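Side-chain contacts in listeria nuclear targeted protein A (Listeria monocytogenes, PDB 4CIH), which relieves the repression of host interferon-stimulated genes by blocking the recruitment of the chromatin repressor BAHD1 to them: residues A[130-133]-A[134-138]; A[61-64]-A[65-68]. The protein carries 2 engineered substitutions. All coordinates share one frame; numbering follows the deposited sequence.

Interaction 1 (A[130-133]-A[134-138]); sequences NKLQ and TALNN
Successive turns of an amphipathic alpha-helix put the carbonyl of Asn130 beside Thr134 and bring together the side chains of Leu132 and Leu136 and those of Gln133 and Asn137, each pair four residues apart, with leucines on the inner side. The backbone supplies the helical ladder: Asn137 N reaches Gln133 O at 3.1 Å, and Ala135 N reaches Lys131 O at 2.8 Å. Asn130 O takes two donors. Thr134 N binds it at 3.0 Å, while a water gives it a second hydrogen at the same 3.0 Å. That water also bonds Thr134 OG1 at 2.6 Å; with OG1 anti to the carbonyl carbon (chi1 -65°), the hydroxyl lies back along the helix, and the water bridges it to the preceding turn. Gln133 runs the other way: CG anti to the backbone N (chi1 -176°) and a bend at chi2 fold its amide towards Asn137, leaving Gln133 NE2 3.4 Å from Asn137 OD1 with the two amide planes 62° apart. Gln133 OE1 accepts a hydrogen bond from Leu145 N, which ties the amide's oxygen to the C-terminal tail. Leu132 and Leu136 are buried, and CD2 of Leu132 leans against the CG and CD1 side of Leu136, although the modelled closeness of these carbons is doubtful. Helix 121-139 lies against helix 77-103 in the four-helical up-and-down bundle that makes up most of this chain: Leu132 packs on Phe82 and Trp89, Lys131 rests on Ile85, and Asn138 touches Asp78.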
# COMPACT_ATOMS: atom_id res chain seq x y z
N ASN A 130 -9.24 6.27 -6.36
CA ASN A 130 -10.46 7.05 -6.36
C ASN A 130 -11.45 6.52 -5.36
O ASN A 130 -12.17 7.27 -4.71
CB ASN A 130 -11.13 7.01 -7.73
CG ASN A 130 -10.84 8.22 -8.56
OD1 ASN A 130 -10.14 9.16 -8.14
ND2 ASN A 130 -11.36 8.22 -9.78
N LYS A 131 -11.55 5.21 -5.27
CA LYS A 131 -12.46 4.60 -4.32
C LYS A 131 -11.97 4.70 -2.89
O LYS A 131 -12.76 4.94 -1.95
CB LYS A 131 -12.76 3.15 -4.71
CG LYS A 131 -13.80 3.05 -5.81
CD LYS A 131 -14.47 1.68 -5.92
CE LYS A 131 -15.80 1.80 -6.66
NZ LYS A 131 -16.21 0.50 -7.28
N LEU A 132 -10.66 4.57 -2.70
CA LEU A 132 -10.11 4.64 -1.33
C LEU A 132 -10.33 6.05 -0.83
O LEU A 132 -10.71 6.26 0.34
CB LEU A 132 -8.62 4.33 -1.27
CG LEU A 132 -8.11 4.01 0.14
CD1 LEU A 132 -6.61 3.82 0.17
CD2 LEU A 132 -8.47 5.11 1.13
N GLN A 133 -10.10 6.98 -1.76
CA GLN A 133 -10.15 8.40 -1.54
C GLN A 133 -11.57 8.83 -1.21
O GLN A 133 -11.78 9.57 -0.28
CB GLN A 133 -9.66 9.15 -2.78
CG GLN A 133 -9.61 10.66 -2.57
CD GLN A 133 -8.92 11.06 -1.25
OE1 GLN A 133 -7.71 10.84 -1.06
NE2 GLN A 133 -9.70 11.59 -0.32
N THR A 134 -12.55 8.40 -2.00
CA THR A 134 -13.92 8.62 -1.55
C THR A 134 -14.10 7.99 -0.17
O THR A 134 -14.33 8.69 0.83
CB THR A 134 -14.95 8.11 -2.58
OG1 THR A 134 -14.82 8.89 -3.77
CG2 THR A 134 -16.38 8.21 -2.05
N ALA A 135 -13.87 6.69 -0.11
CA ALA A 135 -13.92 5.91 1.13
C ALA A 135 -13.33 6.59 2.38
O ALA A 135 -13.80 6.36 3.50
CB ALA A 135 -13.27 4.52 0.91
N LEU A 136 -12.27 7.37 2.21
CA LEU A 136 -11.72 8.13 3.35
C LEU A 136 -12.59 9.36 3.61
O LEU A 136 -13.02 9.66 4.75
CB LEU A 136 -10.27 8.54 3.05
CG LEU A 136 -9.08 7.55 3.13
CD1 LEU A 136 -8.02 7.93 2.11
CD2 LEU A 136 -8.44 7.47 4.51
N ASN A 137 -12.90 10.07 2.52
CA ASN A 137 -13.82 11.21 2.59
C ASN A 137 -15.14 10.79 3.24
O ASN A 137 -15.77 11.57 3.96
CB ASN A 137 -14.12 11.76 1.17
CG ASN A 137 -13.08 12.75 0.70
OD1 ASN A 137 -12.20 13.16 1.46
ND2 ASN A 137 -13.17 13.13 -0.55
N ASN A 138 -15.56 9.56 2.98
CA ASN A 138 -16.85 9.11 3.51
C ASN A 138 -16.70 8.78 5.00
O ASN A 138 -17.60 9.04 5.81
CB ASN A 138 -17.49 8.01 2.64
CG ASN A 138 -18.00 8.55 1.30
OD1 ASN A 138 -17.84 9.74 1.01
ND2 ASN A 138 -18.61 7.70 0.47
O HOH W 1 -12.94 10.14 -5.00

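Interaction 2 (A[61-64]-A[65-68]); sequences QEIL and SIDA
The flat groups here are peptide carbonyls, those of Gln61 and Ile63, and donors four and three residues further on approach them differently. Ser65 OG comes to Gln61 O nearly along the C=O axis and donates a hydrogen bond of 2.7 Å. Ile66 N instead stands above the plane of the Ile63 carbonyl, 40° out of it, and binds Ile63 O at 2.7 Å, closing a type I beta turn from Ile63 to Ile66. The Ile66 side chain follows its own backbone N back to the same oxygen: CG1 of Ile66, anti to the carbonyl carbon (chi1 -71°), lies 3.4 Å from Ile63 O, and CD1 of Ile66 comes within 4.4 Å of Ile63 CG1, a loose apolar contact. Both isoleucines also pack on Ile12 of helix 8-34, and Leu64 touches Lys83 and Lys87 of helix 77-103. Glu62 forms a salt bridge with Arg58. Ile66 is the N-cap residue of helix 67-70, yet its side chain is purely hydrocarbon. The consequence is that Gln61 O and Ile63 O, in the C-terminal part of helix 42-63, are partnered by a serine hydroxyl and a turn amide as the chain changes course, while aliphatic carbons seat the turn on the bundle.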
# COMPACT_ATOMS: atom_id res chain seq x y z
N GLN A 61 -1.06 -3.78 8.48
CA GLN A 61 -1.70 -4.74 9.35
C GLN A 61 -1.96 -4.05 10.64
O GLN A 61 -2.72 -4.54 11.47
CB GLN A 61 -0.77 -5.91 9.57
CG GLN A 61 -0.12 -6.41 8.30
CD GLN A 61 -1.11 -7.09 7.38
OE1 GLN A 61 -0.85 -7.32 6.19
NE2 GLN A 61 -2.25 -7.45 7.94
N GLU A 62 -1.25 -2.95 10.85
CA GLU A 62 -1.71 -2.01 11.83
C GLU A 62 -3.15 -1.63 11.50
O GLU A 62 -4.06 -1.95 12.27
CB GLU A 62 -0.79 -0.80 11.89
CG GLU A 62 0.14 -0.82 13.11
CD GLU A 62 1.00 0.41 13.22
OE1 GLU A 62 0.44 1.45 13.61
OE2 GLU A 62 2.23 0.35 12.93
N ILE A 63 -3.38 -1.06 10.32
CA ILE A 63 -4.75 -0.83 9.84
C ILE A 63 -5.68 -2.07 9.73
O ILE A 63 -6.62 -2.21 10.50
CB ILE A 63 -4.77 0.00 8.56
CG1 ILE A 63 -4.40 1.45 8.91
CG2 ILE A 63 -6.15 -0.07 7.91
CD1 ILE A 63 -3.30 2.01 8.04
N LEU A 64 -5.41 -2.97 8.78
CA LEU A 64 -6.20 -4.21 8.63
C LEU A 64 -6.53 -4.98 9.92
O LEU A 64 -7.36 -5.91 9.90
CB LEU A 64 -5.52 -5.20 7.66
CG LEU A 64 -6.03 -5.35 6.22
CD1 LEU A 64 -5.46 -6.59 5.56
CD2 LEU A 64 -7.56 -5.38 6.18
N SER A 65 -5.85 -4.62 11.01
CA SER A 65 -6.12 -5.28 12.30
C SER A 65 -6.72 -4.37 13.35
O SER A 65 -6.84 -4.74 14.52
CB SER A 65 -4.89 -6.05 12.81
OG SER A 65 -4.12 -5.27 13.71
N ILE A 66 -7.13 -3.17 12.95
CA ILE A 66 -8.05 -2.39 13.77
C ILE A 66 -9.28 -3.24 14.13
O ILE A 66 -9.70 -4.10 13.32
CB ILE A 66 -8.40 -1.08 13.08
CG1 ILE A 66 -7.14 -0.18 13.14
CG2 ILE A 66 -9.60 -0.44 13.76
CD1 ILE A 66 -7.17 1.05 12.29
N ASP A 67 -9.78 -3.12 15.35
CA ASP A 67 -10.79 -4.09 15.77
C ASP A 67 -11.90 -4.01 14.75
O ASP A 67 -12.07 -4.93 13.94
CB ASP A 67 -11.31 -3.85 17.19
CG ASP A 67 -12.43 -4.82 17.57
OD1 ASP A 67 -13.53 -4.68 17.02
OD2 ASP A 67 -12.22 -5.70 18.44
N ALA A 68 -12.55 -2.85 14.73
CA ALA A 68 -13.56 -2.51 13.74
C ALA A 68 -13.15 -2.80 12.30
O ALA A 68 -14.04 -3.03 11.46
CB ALA A 68 -13.95 -1.04 13.87

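How the interactions relate
From the N terminus, helix 8-34 comes first, then helix 42-63, and interaction 2 follows at the turn that leads from it into the short helix 67-70. The chain next runs through helix 77-103 and helix 109-117 before interaction 1 appears within helix 121-139. The two are in series, neither nesting nor crossing, and neither closes a loop: interaction 2 spans a type I turn, interaction 1 successive turns of one helix. Their centres lie about 17 Å apart and their nearest atoms about 8 Å, without touching. Helix 77-103 is their common neighbour: residues 130-138 and 61-64 both place side chains on it, while residues 61-68 also reach helix 8-34.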